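Long-range contact in uncharacterized lipoprotein GfcB (Escherichia coli K12, PDB 2IN5), which is of unknown function but, as a predicted membrane lipoprotein of the GfcB/YjbF family, is probably linked to group 4 capsule polysaccharide: residues V24-M37 / F48-W61. Residues are numbered along the deposited sequence; the frame is centred on the assembly and turned at random.
Sequences VADQQIQALPYSTM and FVVLGYIEQEQSKW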
loop_
_atom_site.group_PDB
_atom_site.type_symbol
_atom_site.label_atom_id
_atom_site.label_comp_id
_atom_site.label_asym_id
_atom_site.label_seq_id
_atom_site.Cartn_x
_atom_site.Cartn_y
_atom_site.Cartn_z
ATOM N N VAL A 24 -16.990 -18.836 9.065
ATOM C CA VAL A 24 -17.488 -18.086 7.915
ATOM C C VAL A 24 -18.138 -19.026 6.906
ATOM O O VAL A 24 -17.707 -20.168 6.747
ATOM C CB VAL A 24 -16.345 -17.327 7.198
ATOM C CG1 VAL A 24 -16.925 -16.399 6.137
ATOM C CG2 VAL A 24 -15.514 -16.546 8.210
ATOM N N ALA A 25 -19.172 -18.540 6.223
ATOM C CA ALA A 25 -19.880 -19.339 5.225
ATOM C C ALA A 25 -18.918 -19.878 4.164
ATOM O O ALA A 25 -18.139 -19.128 3.578
ATOM C CB ALA A 25 -20.970 -18.496 4.570
ATOM N N ASP A 26 -18.984 -21.182 3.921
ATOM C CA ASP A 26 -18.113 -21.839 2.947
ATOM C C ASP A 26 -18.445 -21.427 1.509
ATOM O O ASP A 26 -17.587 -21.456 0.621
ATOM C CB ASP A 26 -18.233 -23.359 3.106
ATOM C CG ASP A 26 -17.166 -24.115 2.343
ATOM O OD1 ASP A 26 -17.155 -24.029 1.097
ATOM O OD2 ASP A 26 -16.341 -24.795 2.996
ATOM N N GLN A 27 -19.699 -21.042 1.293
ATOM C CA GLN A 27 -20.165 -20.618 -0.021
ATOM C C GLN A 27 -19.868 -19.132 -0.225
ATOM O O GLN A 27 -19.632 -18.678 -1.348
ATOM C CB GLN A 27 -21.671 -20.880 -0.142
ATOM C CG GLN A 27 -22.274 -20.523 -1.490
ATOM C CD GLN A 27 -21.508 -21.128 -2.646
ATOM O OE1 GLN A 27 -21.220 -22.328 -2.659
ATOM N NE2 GLN A 27 -21.176 -20.298 -3.632
ATOM N N GLN A 28 -19.876 -18.379 0.870
ATOM C CA GLN A 28 -19.601 -16.951 0.805
ATOM C C GLN A 28 -18.123 -16.681 0.524
ATOM O O GLN A 28 -17.777 -15.697 -0.132
ATOM C CB GLN A 28 -20.040 -16.270 2.108
ATOM C CG GLN A 28 -21.437 -15.656 2.037
ATOM C CD GLN A 28 -22.535 -16.673 1.739
ATOM O OE1 GLN A 28 -22.920 -17.462 2.604
ATOM N NE2 GLN A 28 -23.039 -16.657 0.507
ATOM N N ILE A 29 -17.257 -17.564 1.017
ATOM C CA ILE A 29 -15.819 -17.436 0.808
ATOM C C ILE A 29 -15.520 -17.509 -0.692
ATOM O O ILE A 29 -14.867 -16.628 -1.247
ATOM C CB ILE A 29 -15.034 -18.572 1.537
ATOM C CG1 ILE A 29 -15.238 -18.476 3.053
ATOM C CG2 ILE A 29 -13.547 -18.491 1.194
ATOM C CD1 ILE A 29 -14.748 -17.177 3.675
ATOM N N GLN A 30 -16.004 -18.557 -1.349
ATOM C CA GLN A 30 -15.768 -18.717 -2.775
ATOM C C GLN A 30 -16.466 -17.626 -3.576
ATOM O O GLN A 30 -16.186 -17.436 -4.761
ATOM C CB GLN A 30 -16.249 -20.089 -3.241
ATOM C CG GLN A 30 -15.593 -21.253 -2.517
ATOM C CD GLN A 30 -16.148 -22.587 -2.963
ATOM O OE1 GLN A 30 -17.359 -22.817 -2.902
ATOM N NE2 GLN A 30 -15.269 -23.479 -3.415
ATOM N N ALA A 31 -17.371 -16.905 -2.921
ATOM C CA ALA A 31 -18.105 -15.829 -3.580
ATOM C C ALA A 31 -17.368 -14.486 -3.476
ATOM O O ALA A 31 -17.659 -13.556 -4.230
ATOM C CB ALA A 31 -19.514 -15.712 -2.986
ATOM N N LEU A 32 -16.425 -14.376 -2.540
ATOM C CA LEU A 32 -15.671 -13.132 -2.413
ATOM C C LEU A 32 -14.780 -12.997 -3.646
ATOM O O LEU A 32 -14.028 -13.910 -3.994
ATOM C CB LEU A 32 -14.841 -13.118 -1.131
ATOM C CG LEU A 32 -15.685 -12.961 0.143
ATOM C CD1 LEU A 32 -14.774 -12.936 1.347
ATOM C CD2 LEU A 32 -16.510 -11.685 0.091
ATOM N N PRO A 33 -14.872 -11.849 -4.333
ATOM C CA PRO A 33 -14.099 -11.563 -5.543
ATOM C C PRO A 33 -12.588 -11.431 -5.340
ATOM O O PRO A 33 -11.813 -11.660 -6.271
ATOM C CB PRO A 33 -14.752 -10.288 -6.066
ATOM C CG PRO A 33 -15.142 -9.585 -4.808
ATOM C CD PRO A 33 -15.680 -10.685 -3.925
ATOM N N TYR A 34 -12.177 -11.095 -4.121
ATOM C CA TYR A 34 -10.764 -10.928 -3.793
ATOM C C TYR A 34 -10.205 -11.995 -2.866
ATOM O O TYR A 34 -10.949 -12.722 -2.212
ATOM C CB TYR A 34 -10.539 -9.547 -3.171
ATOM C CG TYR A 34 -11.635 -9.139 -2.218
ATOM C CD1 TYR A 34 -11.735 -9.705 -0.947
ATOM C CD2 TYR A 34 -12.608 -8.220 -2.611
ATOM C CE1 TYR A 34 -12.783 -9.361 -0.094
ATOM C CE2 TYR A 34 -13.652 -7.873 -1.768
ATOM C CZ TYR A 34 -13.736 -8.445 -0.517
ATOM O OH TYR A 34 -14.780 -8.097 0.309
ATOM N N SER A 35 -8.880 -12.066 -2.821
ATOM C CA SER A 35 -8.157 -13.024 -2.002
ATOM C C SER A 35 -8.342 -12.792 -0.508
ATOM O O SER A 35 -8.441 -11.659 -0.045
ATOM C CB SER A 35 -6.669 -12.987 -2.369
ATOM O OG SER A 35 -6.488 -13.325 -3.735
ATOM N N THR A 36 -8.400 -13.882 0.244
ATOM C CA THR A 36 -8.583 -13.790 1.679
ATOM C C THR A 36 -7.726 -14.846 2.337
ATOM O O THR A 36 -7.166 -15.699 1.660
ATOM C CB THR A 36 -10.072 -13.968 2.069
ATOM O OG1 THR A 36 -10.559 -15.225 1.585
ATOM C CG2 THR A 36 -10.912 -12.850 1.461
HETATM N N MSE A 37 -7.631 -14.793 3.656
HETATM C CA MSE A 37 -6.785 -15.715 4.389
HETATM C C MSE A 37 -7.234 -15.943 5.852
HETATM O O MSE A 37 -7.891 -15.091 6.462
HETATM C CB MSE A 37 -5.369 -15.132 4.360
HETATM C CG MSE A 37 -4.349 -15.827 5.232
HETATM SE SE MSE A 37 -3.268 -14.527 6.196
HETATM C CE MSE A 37 -2.383 -13.701 4.687
ATOM N N PHE A 48 -10.106 -13.839 10.277
ATOM C CA PHE A 48 -10.265 -13.624 8.848
ATOM C C PHE A 48 -9.552 -12.345 8.418
ATOM O O PHE A 48 -9.768 -11.282 8.997
ATOM C CB PHE A 48 -11.747 -13.520 8.508
ATOM C CG PHE A 48 -12.044 -13.691 7.053
ATOM C CD1 PHE A 48 -11.804 -14.908 6.428
ATOM C CD2 PHE A 48 -12.554 -12.643 6.305
ATOM C CE1 PHE A 48 -12.068 -15.082 5.073
ATOM C CE2 PHE A 48 -12.823 -12.802 4.949
ATOM C CZ PHE A 48 -12.580 -14.027 4.334
ATOM N N VAL A 49 -8.710 -12.459 7.393
ATOM C CA VAL A 49 -7.945 -11.329 6.868
ATOM C C VAL A 49 -8.199 -11.208 5.357
ATOM O O VAL A 49 -8.399 -12.207 4.678
ATOM C CB VAL A 49 -6.432 -11.545 7.150
ATOM C CG1 VAL A 49 -5.620 -10.421 6.563
ATOM C CG2 VAL A 49 -6.192 -11.638 8.646
ATOM N N VAL A 50 -8.201 -9.990 4.833
ATOM C CA VAL A 50 -8.457 -9.787 3.417
ATOM C C VAL A 50 -7.249 -9.135 2.727
ATOM O O VAL A 50 -6.472 -8.432 3.373
ATOM C CB VAL A 50 -9.728 -8.902 3.237
ATOM C CG1 VAL A 50 -9.509 -7.540 3.862
ATOM C CG2 VAL A 50 -10.074 -8.751 1.779
ATOM N N LEU A 51 -7.072 -9.377 1.426
ATOM C CA LEU A 51 -5.947 -8.783 0.702
ATOM C C LEU A 51 -6.380 -7.425 0.220
ATOM O O LEU A 51 -7.189 -7.306 -0.701
ATOM C CB LEU A 51 -5.520 -9.644 -0.498
ATOM C CG LEU A 51 -4.456 -9.080 -1.464
ATOM C CD1 LEU A 51 -3.165 -8.726 -0.716
ATOM C CD2 LEU A 51 -4.172 -10.120 -2.540
ATOM N N GLY A 52 -5.836 -6.395 0.855
ATOM C CA GLY A 52 -6.188 -5.040 0.485
ATOM C C GLY A 52 -5.519 -4.569 -0.792
ATOM O O GLY A 52 -6.185 -4.038 -1.672
ATOM N N TYR A 53 -4.210 -4.767 -0.909
ATOM C CA TYR A 53 -3.509 -4.304 -2.098
ATOM C C TYR A 53 -2.113 -4.869 -2.232
ATOM O O TYR A 53 -1.571 -5.444 -1.287
ATOM C CB TYR A 53 -3.454 -2.778 -2.092
ATOM C CG TYR A 53 -3.085 -2.197 -0.743
ATOM C CD1 TYR A 53 -1.752 -2.078 -0.349
ATOM C CD2 TYR A 53 -4.072 -1.783 0.149
ATOM C CE1 TYR A 53 -1.415 -1.559 0.901
ATOM C CE2 TYR A 53 -3.745 -1.266 1.399
ATOM C CZ TYR A 53 -2.419 -1.155 1.767
ATOM O OH TYR A 53 -2.107 -0.623 2.996
ATOM N N ILE A 54 -1.531 -4.714 -3.413
ATOM C CA ILE A 54 -0.184 -5.234 -3.645
ATOM C C ILE A 54 0.743 -4.136 -4.134
ATOM O O ILE A 54 0.400 -3.387 -5.042
ATOM C CB ILE A 54 -0.197 -6.381 -4.682
ATOM C CG1 ILE A 54 -1.221 -7.447 -4.263
ATOM C CG2 ILE A 54 1.186 -6.995 -4.798
ATOM C CD1 ILE A 54 -1.414 -8.550 -5.291
ATOM N N GLU A 55 1.917 -4.050 -3.516
ATOM C CA GLU A 55 2.928 -3.054 -3.864
ATOM C C GLU A 55 4.301 -3.715 -3.980
ATOM O O GLU A 55 4.759 -4.380 -3.055
ATOM C CB GLU A 55 2.966 -1.951 -2.800
ATOM C CG GLU A 55 1.789 -0.982 -2.883
ATOM C CD GLU A 55 1.736 0.010 -1.725
ATOM O OE1 GLU A 55 0.956 0.990 -1.816
ATOM O OE2 GLU A 55 2.462 -0.195 -0.724
ATOM N N GLN A 56 4.951 -3.524 -5.126
ATOM C CA GLN A 56 6.275 -4.107 -5.396
ATOM C C GLN A 56 6.307 -5.581 -5.032
ATOM O O GLN A 56 7.148 -6.022 -4.245
ATOM C CB GLN A 56 7.377 -3.370 -4.623
ATOM C CG GLN A 56 7.555 -1.918 -5.025
ATOM C CD GLN A 56 6.642 -0.977 -4.253
ATOM O OE1 GLN A 56 6.135 0.006 -4.802
ATOM N NE2 GLN A 56 6.441 -1.266 -2.963
ATOM N N GLU A 57 5.375 -6.333 -5.604
ATOM C CA GLU A 57 5.269 -7.766 -5.356
ATOM C C GLU A 57 5.094 -8.105 -3.882
ATOM O O GLU A 57 5.482 -9.174 -3.427
ATOM C CB GLU A 57 6.496 -8.495 -5.925
ATOM C CG GLU A 57 6.609 -8.364 -7.444
ATOM C CD GLU A 57 7.583 -9.346 -8.059
ATOM O OE1 GLU A 57 8.775 -9.332 -7.678
ATOM O OE2 GLU A 57 7.154 -10.131 -8.935
ATOM N N GLN A 58 4.514 -7.186 -3.129
ATOM C CA GLN A 58 4.284 -7.435 -1.717
ATOM C C GLN A 58 2.782 -7.407 -1.450
ATOM O O GLN A 58 2.121 -6.409 -1.718
ATOM C CB GLN A 58 4.996 -6.380 -0.877
ATOM C CG GLN A 58 6.352 -6.820 -0.384
ATOM C CD GLN A 58 7.044 -5.748 0.431
ATOM O OE1 GLN A 58 8.007 -6.025 1.139
ATOM N NE2 GLN A 58 6.560 -4.511 0.324
ATOM N N SER A 59 2.252 -8.508 -0.938
ATOM C CA SER A 59 0.825 -8.610 -0.649
ATOM C C SER A 59 0.512 -8.056 0.731
ATOM O O SER A 59 1.036 -8.548 1.725
ATOM C CB SER A 59 0.375 -10.072 -0.711
ATOM O OG SER A 59 0.516 -10.609 -2.013
ATOM N N LYS A 60 -0.337 -7.037 0.803
ATOM C CA LYS A 60 -0.691 -6.461 2.103
ATOM C C LYS A 60 -2.093 -6.871 2.541
ATOM O O LYS A 60 -3.077 -6.416 1.969
ATOM C CB LYS A 60 -0.609 -4.936 2.061
ATOM C CG LYS A 60 0.796 -4.381 2.136
ATOM C CD LYS A 60 1.504 -4.423 0.806
ATOM C CE LYS A 60 2.874 -3.770 0.929
ATOM N NZ LYS A 60 2.770 -2.391 1.483
ATOM N N TRP A 61 -2.162 -7.720 3.563
ATOM C CA TRP A 61 -3.427 -8.217 4.098
ATOM C C TRP A 61 -3.907 -7.404 5.305
ATOM O O TRP A 61 -3.135 -7.090 6.208
ATOM C CB TRP A 61 -3.281 -9.683 4.497
ATOM C CG TRP A 61 -2.628 -10.521 3.443
ATOM C CD1 TRP A 61 -1.299 -10.553 3.130
ATOM C CD2 TRP A 61 -3.271 -11.439 2.548
ATOM N NE1 TRP A 61 -1.073 -11.433 2.099
ATOM C CE2 TRP A 61 -2.265 -11.992 1.721
ATOM C CE3 TRP A 61 -4.597 -11.846 2.364
ATOM C CZ2 TRP A 61 -2.543 -12.937 0.725
ATOM C CZ3 TRP A 61 -4.880 -12.785 1.373
ATOM C CH2 TRP A 61 -3.853 -13.321 0.565
#
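Thr-36 and Met-37 pair antiparallel with Val-50 and Val-49, the first a non-hydrogen-bonded pair and the second a hydrogen-bonded one, in which Met-37 N reaches Val-49 O at 2.9 Å and Val-49 N returns to Met-37 O. One step on, Leu-51 N donates to Ser-35 O (3.0 Å), extending the ladder past the start of strand 36-41. The Met-37 and Val-49 side chains lie on one face of this ladder and those of Thr-36 and Val-50 on the other, so one ladder carries two clusters. Selenomethionine Met-37, its chain bent at both chi2 and chi3, crosses Trp-61 at about a right angle and sets its CE over the indole, 3.3 Å from the centroid of the five-membered ring, a CH-pi contact within a Met-aromatic pair. Leu-51 CD1 covers the opposite face of the indole, whose NE1 is hydrogen-bonded to Thr-71 OG1. The strands belong to an antiparallel beta meander: strand 36-41 forms a hairpin with 47-55, which turns back through a type I' turn at Glu-55 to Gln-58 into 58-62. A leucine in place of Trp-61 would probably leave Met-37 CE without its aromatic platform and Thr-71 without the indole N-H. On the other side of the strands Phe-48, with CG anti to the backbone N (chi1 -163°), swings its ring toward helix 26-31. Ile-29 CD1 meets Phe-48 CE1 at 3.7 Å, Leu-32 CD1 comes in at the ring edge, and Thr-36 CB lies 3.4 Å from Phe-48 CZ. Val-50 CG2 approaches the Tyr-34 ring obliquely, 3.3 Å from Tyr-34 CD1, while Ser-35 OG is hydrogen-bonded to Gln-6 N of the second subunit.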